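Ribose-phosphate pyrophosphokinase (Mycobacterium smegmatis, PDB 5MP7) probably makes phosphoribosyl pyrophosphate by transferring the pyrophosphoryl group of ATP to ribose 5-phosphate, working as a magnesium-dependent homohexamer. Local coordinates at residues Val133-His138 against Met153-Leu158; His260-Asp265 against Asn283-Thr288; Val279-Thr284 against Leu296-Ile301. All coordinates share one frame; numbering follows the deposited sequence.

Contact 1. Residues Val133-His138 against Met153-Leu158; sequences VSVDLH and MRAQKL
The Asp-136 carboxylate is met at its two oxygens, Ala-155 N and CB at OD2 and Arg-154 CG at OD1, all three displaced toward the same face. Asp-136 OD2 accepts the backbone N-H of Ala-155, 2.9 Å from that N, on the syn side with the donor 33° out of the carboxylate plane. Ala-155 CB presses on the same OD2 at 3.2 Å. Asp-136 OD1 meets the aliphatic stem of Arg-154, 3.4 Å from its CG. The Arg-154 guanidinium stands nearly perpendicular to the carboxylate (87°), with its NE 4.8 Å from Asp-136 OD1, too far for a salt bridge; its NH2 pairs instead with Asp-140. The Arg-154 chain bends at chi2 (89°), which leads the charged end off the contact. On the strand side of Asp-136 the two backbones run parallel for a single bridge, Val-135 with Met-153: Met-153 N binds Ser-134 O, and Asp-136 N binds Met-153 O, each bond 2.8 Å long. Val-135 CA adds a CA-H...O contact to Met-153 O at 3.3 Å, and the bent Met-153 chain leans toward Thr-308 and Leu-304 of helix 302-314. Here strand 131-135 of the N-terminal parallel sheet ends, next to edge strand 150-153, and Asp-136 turns off it with positive phi. OD2 has a second partner, the Thr-259 hydroxyl. Two residues before His-138, a predicted magnesium ligand, two bonds on one oxygen thus tie the end of strand 131-135 to the chain just before helix 156-167 and to Thr-259, which follows strand 253-258.

Contact 2. Residues His260-Asp265 against Asn283-Thr288; sequences HGVLSD and NTLPIT
His-260 and Thr-284 meet through one polar bond: ND1 of His-260 and OG1 of Thr-284 are 2.8 Å apart, the hydroxyl lying at the edge of the imidazole, near its plane. Thr-284 comes in at about a right angle to the histidine side chain, and its CG2 sits 3.9 Å from His-260 CE1. Chi1 of 44° sets OG1 between the threonine's own N and carbonyl carbon, turned to ND1. Next to this bond the contact is apolar. Leu-285 CD1 touches the side chains of His-260 (CB, 4.2 Å) and Val-262 (CG2, 3.8 Å). The same Leu-285 CD1 lies 3.5 Å from Gly-261 O. Ile-287 CD1 approaches that carbonyl oxygen at 3.8 Å and grazes Leu-263 CD1 at 4.5 Å, so two branched side chains flank the Gly-261 carbonyl. A second shell holds the imidazole in place. Its NE2 is hydrogen-bonded to Asp-136 O, and its ring packs edge-to-face with Phe-99. Both segments are anchored: Thr-284 O takes a bond from Ser-66 OG, and Val-262 O one from Lys-291 NZ. Since Asp-136, Phe-99 and Ser-66 belong to the N-terminal half, the His-260/Thr-284 pair lies where the two domains meet. Val-262 also packs against Asp-234, a predicted ribose 5-phosphate residue to which Ser-264 OG bonds, which places the 260-265 side of the contact next to the probable ribose 5-phosphate pocket. Further out, Ser-264 and Asp-265 touch Ala-44 of a second subunit. Strand 260-261 pairs in parallel with strand 232-233, while 283-288 belongs to the loop joining strands 278-282 and 296-299, with Ile-287 folded onto Leu-296 and Val-298 of the latter strand.

Contact 3. Residues Val279-Thr284 against Leu296-Ile301; sequences VIVTNT and LTVLSI
Strands 279-282 and 296-299 run parallel at 4.6 Å between axes, crossing at -26°, and are joined by alternating bonds: Thr-297 N to Val-279 O, Val-281 N to Thr-297 O and Leu-299 N to Val-281 O. On one face Leu-296 CD1 bridges two valines, 3.9 Å from both Val-279 CG1 and Val-281 CG2, and Val-298 CG2 closes on Val-281 CG2. On the other, Ile-280 CG2 meets Leu-299 CD1 at 3.9 Å, where Ile-280 also touches Leu-159, Tyr-162 and Ile-163 of helix 156-167. The pair forms one margin of the mainly parallel sheet of the C-terminal domain, which has the type I phosphoribosyltransferase fold; 296-299 is its outermost strand on that side. Past Thr-282 the backbone bonding weakens, Asn-283 N making a weak bond to Leu-299 O, and the Asn-283 side chain adds a straighter one. With CG tucked between its own N and carbonyl carbon (chi1 70°), OD1 accepts Ile-301 N at 2.8 Å (170°), while ND2 goes to Gln-26 of helix 21-31. Ser-300 OG also reaches Gln-26 and caps Ala-302 N of helix 302-314. Ile-301 CD1 rests 4.0 Å from Thr-282 CG2.

Overall arrangement
Contact 1 comes first along the chain and is complete before the other two begin; contacts 2 and 3 follow and share Asn-283 and Thr-284. Their centres lie about 15 Å (1 and 2), 13 Å (1 and 3) and 9 Å (2 and 3) apart. Contact 1 sits at the edge of the N-terminal sheet, contact 3 at the edge of the C-terminal sheet, and contact 2 just past the C-terminal ends of strands 253-258 and 278-282, partly on short strand 260-261. Val-135 packs on Thr-284 and Ile-301, Leu-158 on Leu-299. Contacts 1 and 2 meet where the domains join, near predicted magnesium and ribose 5-phosphate residues, while contact 3 continues the packing into the C-terminal sheet.

Contact 1. Residues Val133-His138 against Met153-Leu158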
ATOM      1  N   VAL A 133     -31.413  55.787 -17.762  1.00 26.42           N
ATOM      2  CA  VAL A 133     -31.334  56.972 -16.917  1.00 25.64           C
ATOM      3  C   VAL A 133     -29.985  56.915 -16.200  1.00 28.76           C
ATOM      4  O   VAL A 133     -29.635  55.897 -15.582  1.00 27.66           O
ATOM      5  CB  VAL A 133     -32.395  56.957 -15.857  1.00 24.38           C
ATOM      6  CG1 VAL A 133     -32.191  58.085 -14.877  1.00 25.25           C
ATOM      7  CG2 VAL A 133     -33.763  57.065 -16.502  1.00 27.62           C
ATOM      8  N   SER A 134     -29.229  58.005 -16.276  1.00 31.08           N
ATOM      9  CA  SER A 134     -27.921  58.069 -15.642  1.00 29.91           C
ATOM     10  C   SER A 134     -27.662  59.441 -15.076  1.00 29.73           C
ATOM     11  O   SER A 134     -28.350  60.410 -15.410  1.00 28.73           O
ATOM     12  CB  SER A 134     -26.881  57.681 -16.671  1.00 33.94           C
ATOM     13  OG  SER A 134     -25.717  57.177 -16.054  1.00 39.85           O
ATOM     14  N   VAL A 135     -26.666  59.541 -14.210  1.00 30.99           N
ATOM     15  CA  VAL A 135     -26.344  60.810 -13.588  1.00 29.88           C
ATOM     16  C   VAL A 135     -24.931  61.175 -13.974  1.00 31.25           C
ATOM     17  O   VAL A 135     -24.018  60.391 -13.735  1.00 31.43           O
ATOM     18  CB  VAL A 135     -26.431  60.735 -12.045  1.00 30.68           C
ATOM     19  CG1 VAL A 135     -26.177  62.113 -11.415  1.00 28.07           C
ATOM     20  CG2 VAL A 135     -27.794  60.197 -11.603  1.00 31.79           C
ATOM     21  N   ASP A 136     -24.748  62.394 -14.474  1.00 32.75           N
ATOM     22  CA  ASP A 136     -23.432  62.957 -14.770  1.00 36.82           C
ATOM     23  C   ASP A 136     -22.458  62.022 -15.487  1.00 38.21           C
ATOM     24  O   ASP A 136     -21.399  61.613 -14.969  1.00 37.74           O
ATOM     25  CB  ASP A 136     -22.798  63.610 -13.534  1.00 41.87           C
ATOM     26  CG  ASP A 136     -23.444  64.974 -13.179  1.00 48.30           C
ATOM     27  OD1 ASP A 136     -23.723  65.809 -14.090  1.00 57.75           O
ATOM     28  OD2 ASP A 136     -23.707  65.218 -11.978  1.00 58.23           O
ATOM     29  N   LEU A 137     -22.854  61.683 -16.707  1.00 37.27           N
ATOM     30  CA  LEU A 137     -22.009  60.953 -17.620  1.00 35.53           C
ATOM     31  C   LEU A 137     -20.642  61.622 -17.787  1.00 36.32           C
ATOM     32  O   LEU A 137     -20.522  62.840 -17.778  1.00 39.41           O
ATOM     33  CB  LEU A 137     -22.704  60.825 -18.964  1.00 34.46           C
ATOM     34  CG  LEU A 137     -24.030  60.090 -18.910  1.00 36.93           C
ATOM     35  CD1 LEU A 137     -24.834  60.348 -20.162  1.00 38.28           C
ATOM     36  CD2 LEU A 137     -23.803  58.607 -18.695  1.00 38.58           C
ATOM     37  N   HIS A 138     -19.614  60.803 -17.957  1.00 37.08           N
ATOM     38  CA  HIS A 138     -18.266  61.290 -18.168  1.00 39.45           C
ATOM     39  C   HIS A 138     -18.211  62.252 -19.370  1.00 40.67           C
ATOM     40  O   HIS A 138     -17.495  63.253 -19.322  1.00 38.94           O
ATOM     41  CB  HIS A 138     -17.333  60.101 -18.386  1.00 42.38           C
ATOM     42  CG  HIS A 138     -15.911  60.486 -18.588  1.00 47.14           C
ATOM     43  ND1 HIS A 138     -15.115  60.922 -17.551  1.00 50.76           N
ATOM     44  CD2 HIS A 138     -15.141  60.516 -19.700  1.00 49.46           C
ATOM     45  CE1 HIS A 138     -13.909  61.198 -18.013  1.00 55.00           C
ATOM     46  NE2 HIS A 138     -13.897  60.954 -19.314  1.00 57.51           N
ATOM     47  N   MET A 153     -29.260  62.991 -16.119  1.00 37.53           N
ATOM     48  CA  MET A 153     -29.519  63.853 -14.961  1.00 40.44           C
ATOM     49  C   MET A 153     -28.244  64.484 -14.456  1.00 36.30           C
ATOM     50  O   MET A 153     -27.164  63.891 -14.488  1.00 31.94           O
ATOM     51  CB  MET A 153     -30.200  63.039 -13.855  1.00 46.69           C
ATOM     52  CG  MET A 153     -31.520  62.399 -14.276  1.00 50.02           C
ATOM     53  SD  MET A 153     -32.723  63.597 -14.935  1.00 61.07           S
ATOM     54  CE  MET A 153     -32.468  63.707 -16.705  1.00 61.57           C
ATOM     55  N   ARG A 154     -28.376  65.711 -13.992  1.00 37.62           N
ATOM     56  CA  ARG A 154     -27.235  66.457 -13.518  1.00 39.21           C
ATOM     57  C   ARG A 154     -27.330  66.736 -12.042  1.00 34.61           C
ATOM     58  O   ARG A 154     -28.358  67.133 -11.566  1.00 34.43           O
ATOM     59  CB  ARG A 154     -27.138  67.778 -14.277  1.00 45.56           C
ATOM     60  CG  ARG A 154     -26.191  67.749 -15.453  1.00 49.74           C
ATOM     61  CD  ARG A 154     -26.881  67.308 -16.711  1.00 54.33           C
ATOM     62  NE  ARG A 154     -26.054  67.651 -17.869  1.00 59.21           N
ATOM     63  CZ  ARG A 154     -26.436  67.491 -19.135  1.00 57.15           C
ATOM     64  NH1 ARG A 154     -27.667  67.016 -19.431  1.00 51.15           N
ATOM     65  NH2 ARG A 154     -25.583  67.813 -20.103  1.00 56.72           N
ATOM     66  N   ALA A 155     -26.218  66.577 -11.334  1.00 37.03           N
ATOM     67  CA  ALA A 155     -26.132  66.886  -9.907  1.00 40.31           C
ATOM     68  C   ALA A 155     -25.622  68.312  -9.636  1.00 42.26           C
ATOM     69  O   ALA A 155     -25.461  68.703  -8.490  1.00 42.61           O
ATOM     70  CB  ALA A 155     -25.210  65.873  -9.236  1.00 41.80           C
ATOM     71  N   GLN A 156     -25.315  69.055 -10.696  1.00 41.11           N
ATOM     72  CA  GLN A 156     -24.746  70.376 -10.585  1.00 42.21           C
ATOM     73  C   GLN A 156     -25.526  71.313  -9.659  1.00 40.51           C
ATOM     74  O   GLN A 156     -24.924  71.938  -8.811  1.00 40.45           O
ATOM     75  CB  GLN A 156     -24.657  71.013 -11.955  1.00 42.06           C
ATOM     76  CG  GLN A 156     -23.947  72.338 -11.941  1.00 44.24           C
ATOM     77  CD  GLN A 156     -23.880  72.943 -13.318  1.00 48.23           C
ATOM     78  OE1 GLN A 156     -24.007  72.261 -14.358  1.00 51.17           O
ATOM     79  NE2 GLN A 156     -23.702  74.239 -13.339  1.00 53.86           N
ATOM     80  N   LYS A 157     -26.828  71.441  -9.866  1.00 40.20           N
ATOM     81  CA  LYS A 157     -27.656  72.269  -9.010  1.00 43.80           C
ATOM     82  C   LYS A 157     -27.563  71.832  -7.549  1.00 41.63           C
ATOM     83  O   LYS A 157     -27.498  72.665  -6.666  1.00 42.16           O
ATOM     84  CB  LYS A 157     -29.115  72.264  -9.451  1.00 49.74           C
ATOM     85  CG  LYS A 157     -29.393  73.151 -10.657  1.00 61.63           C
ATOM     86  CD  LYS A 157     -30.867  73.552 -10.704  1.00 75.05           C
ATOM     87  CE  LYS A 157     -31.150  74.598 -11.771  1.00 78.68           C
ATOM     88  NZ  LYS A 157     -31.482  73.966 -13.073  1.00 81.29           N
ATOM     89  N   LEU A 158     -27.562  70.530  -7.313  1.00 37.19           N
ATOM     90  CA  LEU A 158     -27.460  69.988  -5.984  1.00 37.13           C
ATOM     91  C   LEU A 158     -26.111  70.337  -5.327  1.00 34.22           C
ATOM     92  O   LEU A 158     -26.079  70.774  -4.174  1.00 34.41           O
ATOM     93  CB  LEU A 158     -27.676  68.461  -6.020  1.00 40.82           C
ATOM     94  CG  LEU A 158     -27.451  67.632  -4.747  1.00 45.63           C
ATOM     95  CD1 LEU A 158     -28.580  67.859  -3.728  1.00 46.89           C
ATOM     96  CD2 LEU A 158     -27.355  66.161  -5.133  1.00 45.62           C
TER

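Contact 2. Residues His260-Asp265 against Asn283-Thr288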
ATOM      1  N   HIS A 260     -19.428  61.400  -8.422  1.00 28.46           N
ATOM      2  CA  HIS A 260     -19.260  59.997  -8.115  1.00 29.26           C
ATOM      3  C   HIS A 260     -18.061  59.738  -7.237  1.00 31.98           C
ATOM      4  O   HIS A 260     -16.945  60.063  -7.619  1.00 33.68           O
ATOM      5  CB  HIS A 260     -19.077  59.200  -9.407  1.00 30.69           C
ATOM      6  CG  HIS A 260     -20.141  59.455 -10.415  1.00 29.15           C
ATOM      7  ND1 HIS A 260     -21.432  59.004 -10.251  1.00 28.54           N
ATOM      8  CD2 HIS A 260     -20.106  60.106 -11.601  1.00 27.99           C
ATOM      9  CE1 HIS A 260     -22.155  59.374 -11.295  1.00 29.84           C
ATOM     10  NE2 HIS A 260     -21.372  60.049 -12.126  1.00 30.44           N
ATOM     11  N   GLY A 261     -18.297  59.139  -6.078  1.00 34.49           N
ATOM     12  CA  GLY A 261     -17.251  58.775  -5.175  1.00 37.91           C
ATOM     13  C   GLY A 261     -16.997  57.316  -5.408  1.00 38.94           C
ATOM     14  O   GLY A 261     -17.688  56.495  -4.856  1.00 45.24           O
ATOM     15  N   VAL A 262     -15.996  57.002  -6.218  1.00 41.82           N
ATOM     16  CA  VAL A 262     -15.576  55.622  -6.442  1.00 39.89           C
ATOM     17  C   VAL A 262     -14.656  55.293  -5.294  1.00 37.59           C
ATOM     18  O   VAL A 262     -14.748  54.233  -4.704  1.00 32.50           O
ATOM     19  CB  VAL A 262     -14.838  55.460  -7.774  1.00 43.13           C
ATOM     20  CG1 VAL A 262     -14.427  54.020  -8.005  1.00 42.15           C
ATOM     21  CG2 VAL A 262     -15.691  55.976  -8.942  1.00 45.68           C
ATOM     22  N   LEU A 263     -13.750  56.228  -5.001  1.00 41.56           N
ATOM     23  CA  LEU A 263     -12.904  56.208  -3.787  1.00 41.60           C
ATOM     24  C   LEU A 263     -12.191  54.888  -3.525  1.00 40.21           C
ATOM     25  O   LEU A 263     -12.221  54.353  -2.435  1.00 43.57           O
ATOM     26  CB  LEU A 263     -13.721  56.626  -2.577  1.00 41.94           C
ATOM     27  CG  LEU A 263     -14.259  58.060  -2.660  1.00 44.64           C
ATOM     28  CD1 LEU A 263     -15.256  58.291  -1.539  1.00 43.58           C
ATOM     29  CD2 LEU A 263     -13.149  59.097  -2.564  1.00 44.87           C
ATOM     30  N   SER A 264     -11.538  54.370  -4.548  1.00 41.94           N
ATOM     31  CA  SER A 264     -10.794  53.132  -4.435  1.00 49.30           C
ATOM     32  C   SER A 264      -9.494  53.337  -3.690  1.00 49.85           C
ATOM     33  O   SER A 264      -8.985  54.449  -3.640  1.00 47.13           O
ATOM     34  CB  SER A 264     -10.437  52.637  -5.840  1.00 48.88           C
ATOM     35  OG  SER A 264     -11.491  52.780  -6.762  1.00 53.04           O
ATOM     36  N   ASP A 265      -8.949  52.237  -3.165  1.00 58.45           N
ATOM     37  CA  ASP A 265      -7.552  52.122  -2.692  1.00 67.92           C
ATOM     38  C   ASP A 265      -7.191  53.116  -1.584  1.00 73.54           C
ATOM     39  O   ASP A 265      -7.856  53.109  -0.521  1.00 82.99           O
ATOM     40  CB  ASP A 265      -6.525  51.967  -3.860  1.00 77.07           C
ATOM     41  CG  ASP A 265      -6.640  53.035  -4.976  1.00 89.68           C
ATOM     42  OD1 ASP A 265      -7.355  52.855  -5.964  1.00114.91           O
ATOM     43  OD2 ASP A 265      -5.965  54.047  -4.918  1.00 97.13           O
ATOM     44  N   ASN A 283     -24.271  60.075  -3.445  1.00 25.77           N
ATOM     45  CA  ASN A 283     -24.293  58.634  -3.182  1.00 29.89           C
ATOM     46  C   ASN A 283     -24.707  57.780  -4.392  1.00 29.08           C
ATOM     47  O   ASN A 283     -25.493  56.845  -4.251  1.00 34.66           O
ATOM     48  CB  ASN A 283     -25.157  58.338  -1.932  1.00 28.58           C
ATOM     49  CG  ASN A 283     -26.624  58.563  -2.172  1.00 27.14           C
ATOM     50  OD1 ASN A 283     -27.020  59.390  -2.989  1.00 30.00           O
ATOM     51  ND2 ASN A 283     -27.433  57.845  -1.462  1.00 27.21           N
ATOM     52  N   THR A 284     -24.229  58.124  -5.582  1.00 27.78           N
ATOM     53  CA  THR A 284     -24.512  57.312  -6.761  1.00 27.84           C
ATOM     54  C   THR A 284     -23.886  55.951  -6.591  1.00 26.36           C
ATOM     55  O   THR A 284     -24.383  54.996  -7.122  1.00 29.52           O
ATOM     56  CB  THR A 284     -23.957  57.939  -8.057  1.00 29.46           C
ATOM     57  OG1 THR A 284     -22.640  58.431  -7.832  1.00 28.84           O
ATOM     58  CG2 THR A 284     -24.855  59.068  -8.562  1.00 29.16           C
ATOM     59  N   LEU A 285     -22.791  55.905  -5.861  1.00 27.72           N
ATOM     60  CA  LEU A 285     -22.116  54.702  -5.438  1.00 29.79           C
ATOM     61  C   LEU A 285     -22.212  54.601  -3.946  1.00 29.98           C
ATOM     62  O   LEU A 285     -22.355  55.623  -3.284  1.00 31.27           O
ATOM     63  CB  LEU A 285     -20.640  54.775  -5.808  1.00 31.58           C
ATOM     64  CG  LEU A 285     -20.482  54.694  -7.327  1.00 35.73           C
ATOM     65  CD1 LEU A 285     -19.232  55.372  -7.807  1.00 40.35           C
ATOM     66  CD2 LEU A 285     -20.481  53.249  -7.822  1.00 36.27           C
ATOM     67  N   PRO A 286     -22.161  53.371  -3.393  1.00 30.97           N
ATOM     68  CA  PRO A 286     -22.335  53.253  -1.942  1.00 31.19           C
ATOM     69  C   PRO A 286     -21.046  53.708  -1.264  1.00 34.89           C
ATOM     70  O   PRO A 286     -19.974  53.267  -1.634  1.00 35.65           O
ATOM     71  CB  PRO A 286     -22.574  51.760  -1.724  1.00 28.85           C
ATOM     72  CG  PRO A 286     -21.942  51.118  -2.882  1.00 28.22           C
ATOM     73  CD  PRO A 286     -21.991  52.062  -4.035  1.00 28.13           C
ATOM     74  N   ILE A 287     -21.157  54.610  -0.304  1.00 37.01           N
ATOM     75  CA  ILE A 287     -19.996  55.098   0.401  1.00 42.05           C
ATOM     76  C   ILE A 287     -19.913  54.319   1.704  1.00 40.61           C
ATOM     77  O   ILE A 287     -20.533  54.709   2.686  1.00 36.18           O
ATOM     78  CB  ILE A 287     -20.109  56.609   0.709  1.00 46.89           C
ATOM     79  CG1 ILE A 287     -20.594  57.415  -0.520  1.00 50.59           C
ATOM     80  CG2 ILE A 287     -18.769  57.113   1.218  1.00 47.60           C
ATOM     81  CD1 ILE A 287     -19.641  57.450  -1.702  1.00 51.14           C
ATOM     82  N   THR A 288     -19.147  53.232   1.710  1.00 41.38           N
ATOM     83  CA  THR A 288     -19.037  52.377   2.881  1.00 45.14           C
ATOM     84  C   THR A 288     -18.160  53.031   3.931  1.00 48.64           C
ATOM     85  O   THR A 288     -17.489  54.050   3.667  1.00 45.75           O
ATOM     86  CB  THR A 288     -18.428  51.001   2.533  1.00 51.48           C
ATOM     87  OG1 THR A 288     -17.090  51.147   2.021  1.00 52.82           O
ATOM     88  CG2 THR A 288     -19.298  50.271   1.526  1.00 54.77           C
TER

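Contact 3. Residues Val279-Thr284 against Leu296-Ile301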
ATOM      1  N   VAL A 279     -14.656  67.643   1.081  1.00 30.72           N
ATOM      2  CA  VAL A 279     -14.815  66.821  -0.100  1.00 28.92           C
ATOM      3  C   VAL A 279     -16.294  66.459  -0.181  1.00 30.14           C
ATOM      4  O   VAL A 279     -16.818  65.898   0.737  1.00 36.82           O
ATOM      5  CB  VAL A 279     -13.979  65.574  -0.029  1.00 28.16           C
ATOM      6  CG1 VAL A 279     -14.140  64.783  -1.312  1.00 31.46           C
ATOM      7  CG2 VAL A 279     -12.526  65.898   0.169  1.00 27.70           C
ATOM      8  N   ILE A 280     -16.977  66.862  -1.237  1.00 29.07           N
ATOM      9  CA  ILE A 280     -18.404  66.696  -1.365  1.00 26.97           C
ATOM     10  C   ILE A 280     -18.690  65.758  -2.521  1.00 28.85           C
ATOM     11  O   ILE A 280     -18.204  65.972  -3.633  1.00 26.42           O
ATOM     12  CB  ILE A 280     -19.064  68.020  -1.658  1.00 29.98           C
ATOM     13  CG1 ILE A 280     -18.628  69.035  -0.628  1.00 32.57           C
ATOM     14  CG2 ILE A 280     -20.583  67.893  -1.590  1.00 32.07           C
ATOM     15  CD1 ILE A 280     -18.831  70.465  -1.049  1.00 35.59           C
ATOM     16  N   VAL A 281     -19.435  64.692  -2.236  1.00 27.90           N
ATOM     17  CA  VAL A 281     -19.841  63.689  -3.218  1.00 27.48           C
ATOM     18  C   VAL A 281     -21.300  63.335  -3.041  1.00 26.28           C
ATOM     19  O   VAL A 281     -21.915  63.748  -2.071  1.00 30.29           O
ATOM     20  CB  VAL A 281     -19.035  62.379  -3.156  1.00 27.89           C
ATOM     21  CG1 VAL A 281     -17.579  62.633  -3.405  1.00 27.44           C
ATOM     22  CG2 VAL A 281     -19.210  61.701  -1.835  1.00 29.89           C
ATOM     23  N   THR A 282     -21.876  62.672  -4.036  1.00 25.31           N
ATOM     24  CA  THR A 282     -23.236  62.151  -3.937  1.00 26.23           C
ATOM     25  C   THR A 282     -23.130  60.694  -3.652  1.00 24.31           C
ATOM     26  O   THR A 282     -22.045  60.112  -3.691  1.00 27.06           O
ATOM     27  CB  THR A 282     -24.090  62.340  -5.221  1.00 27.59           C
ATOM     28  OG1 THR A 282     -23.638  61.425  -6.250  1.00 29.39           O
ATOM     29  CG2 THR A 282     -23.996  63.753  -5.704  1.00 27.72           C
ATOM     30  N   ASN A 283     -24.271  60.075  -3.445  1.00 25.77           N
ATOM     31  CA  ASN A 283     -24.293  58.634  -3.182  1.00 29.89           C
ATOM     32  C   ASN A 283     -24.707  57.780  -4.392  1.00 29.08           C
ATOM     33  O   ASN A 283     -25.493  56.845  -4.251  1.00 34.66           O
ATOM     34  CB  ASN A 283     -25.157  58.338  -1.932  1.00 28.58           C
ATOM     35  CG  ASN A 283     -26.624  58.563  -2.172  1.00 27.14           C
ATOM     36  OD1 ASN A 283     -27.020  59.390  -2.989  1.00 30.00           O
ATOM     37  ND2 ASN A 283     -27.433  57.845  -1.462  1.00 27.21           N
ATOM     38  N   THR A 284     -24.229  58.124  -5.582  1.00 27.78           N
ATOM     39  CA  THR A 284     -24.512  57.312  -6.761  1.00 27.84           C
ATOM     40  C   THR A 284     -23.886  55.951  -6.591  1.00 26.36           C
ATOM     41  O   THR A 284     -24.383  54.996  -7.122  1.00 29.52           O
ATOM     42  CB  THR A 284     -23.957  57.939  -8.057  1.00 29.46           C
ATOM     43  OG1 THR A 284     -22.640  58.431  -7.832  1.00 28.84           O
ATOM     44  CG2 THR A 284     -24.855  59.068  -8.562  1.00 29.16           C
ATOM     45  N   LEU A 296     -15.301  64.469   4.400  1.00 30.97           N
ATOM     46  CA  LEU A 296     -16.274  63.951   3.468  1.00 30.94           C
ATOM     47  C   LEU A 296     -17.727  64.250   3.804  1.00 27.07           C
ATOM     48  O   LEU A 296     -18.194  63.966   4.872  1.00 31.96           O
ATOM     49  CB  LEU A 296     -16.108  62.433   3.336  1.00 31.24           C
ATOM     50  CG  LEU A 296     -16.894  61.861   2.169  1.00 32.59           C
ATOM     51  CD1 LEU A 296     -16.382  62.360   0.826  1.00 33.47           C
ATOM     52  CD2 LEU A 296     -16.808  60.344   2.219  1.00 33.73           C
ATOM     53  N   THR A 297     -18.433  64.796   2.845  1.00 27.50           N
ATOM     54  CA  THR A 297     -19.861  65.059   2.938  1.00 30.57           C
ATOM     55  C   THR A 297     -20.561  64.354   1.799  1.00 28.79           C
ATOM     56  O   THR A 297     -20.103  64.420   0.675  1.00 25.86           O
ATOM     57  CB  THR A 297     -20.121  66.544   2.785  1.00 33.85           C
ATOM     58  OG1 THR A 297     -19.430  67.225   3.848  1.00 38.54           O
ATOM     59  CG2 THR A 297     -21.610  66.853   2.818  1.00 34.20           C
ATOM     60  N   VAL A 298     -21.634  63.632   2.101  1.00 28.55           N
ATOM     61  CA  VAL A 298     -22.366  62.869   1.098  1.00 28.98           C
ATOM     62  C   VAL A 298     -23.750  63.405   0.975  1.00 27.45           C
ATOM     63  O   VAL A 298     -24.471  63.469   1.964  1.00 28.44           O
ATOM     64  CB  VAL A 298     -22.423  61.372   1.443  1.00 31.08           C
ATOM     65  CG1 VAL A 298     -23.139  60.600   0.364  1.00 31.48           C
ATOM     66  CG2 VAL A 298     -20.999  60.835   1.571  1.00 34.78           C
ATOM     67  N   LEU A 299     -24.123  63.802  -0.233  1.00 27.47           N
ATOM     68  CA  LEU A 299     -25.490  64.296  -0.468  1.00 27.69           C
ATOM     69  C   LEU A 299     -26.254  63.224  -1.186  1.00 27.73           C
ATOM     70  O   LEU A 299     -25.662  62.452  -1.937  1.00 31.30           O
ATOM     71  CB  LEU A 299     -25.482  65.560  -1.288  1.00 28.16           C
ATOM     72  CG  LEU A 299     -24.583  66.676  -0.748  1.00 31.60           C
ATOM     73  CD1 LEU A 299     -24.513  67.782  -1.791  1.00 31.18           C
ATOM     74  CD2 LEU A 299     -25.072  67.245   0.596  1.00 31.92           C
ATOM     75  N   SER A 300     -27.551  63.131  -0.938  1.00 24.82           N
ATOM     76  CA  SER A 300     -28.332  62.084  -1.534  1.00 27.42           C
ATOM     77  C   SER A 300     -28.753  62.439  -2.955  1.00 26.95           C
ATOM     78  O   SER A 300     -29.248  63.517  -3.178  1.00 27.78           O
ATOM     79  CB  SER A 300     -29.597  61.802  -0.721  1.00 29.17           C
ATOM     80  OG  SER A 300     -30.207  60.595  -1.209  1.00 33.38           O
ATOM     81  N   ILE A 301     -28.593  61.499  -3.872  1.00 27.92           N
ATOM     82  CA  ILE A 301     -29.131  61.611  -5.219  1.00 32.70           C
ATOM     83  C   ILE A 301     -30.580  61.067  -5.325  1.00 31.87           C
ATOM     84  O   ILE A 301     -31.176  61.130  -6.385  1.00 35.27           O
ATOM     85  CB  ILE A 301     -28.192  60.884  -6.224  1.00 33.99           C
ATOM     86  CG1 ILE A 301     -28.277  61.541  -7.586  1.00 38.94           C
ATOM     87  CG2 ILE A 301     -28.444  59.382  -6.328  1.00 32.57           C
ATOM     88  CD1 ILE A 301     -27.372  62.751  -7.683  1.00 44.90           C
TER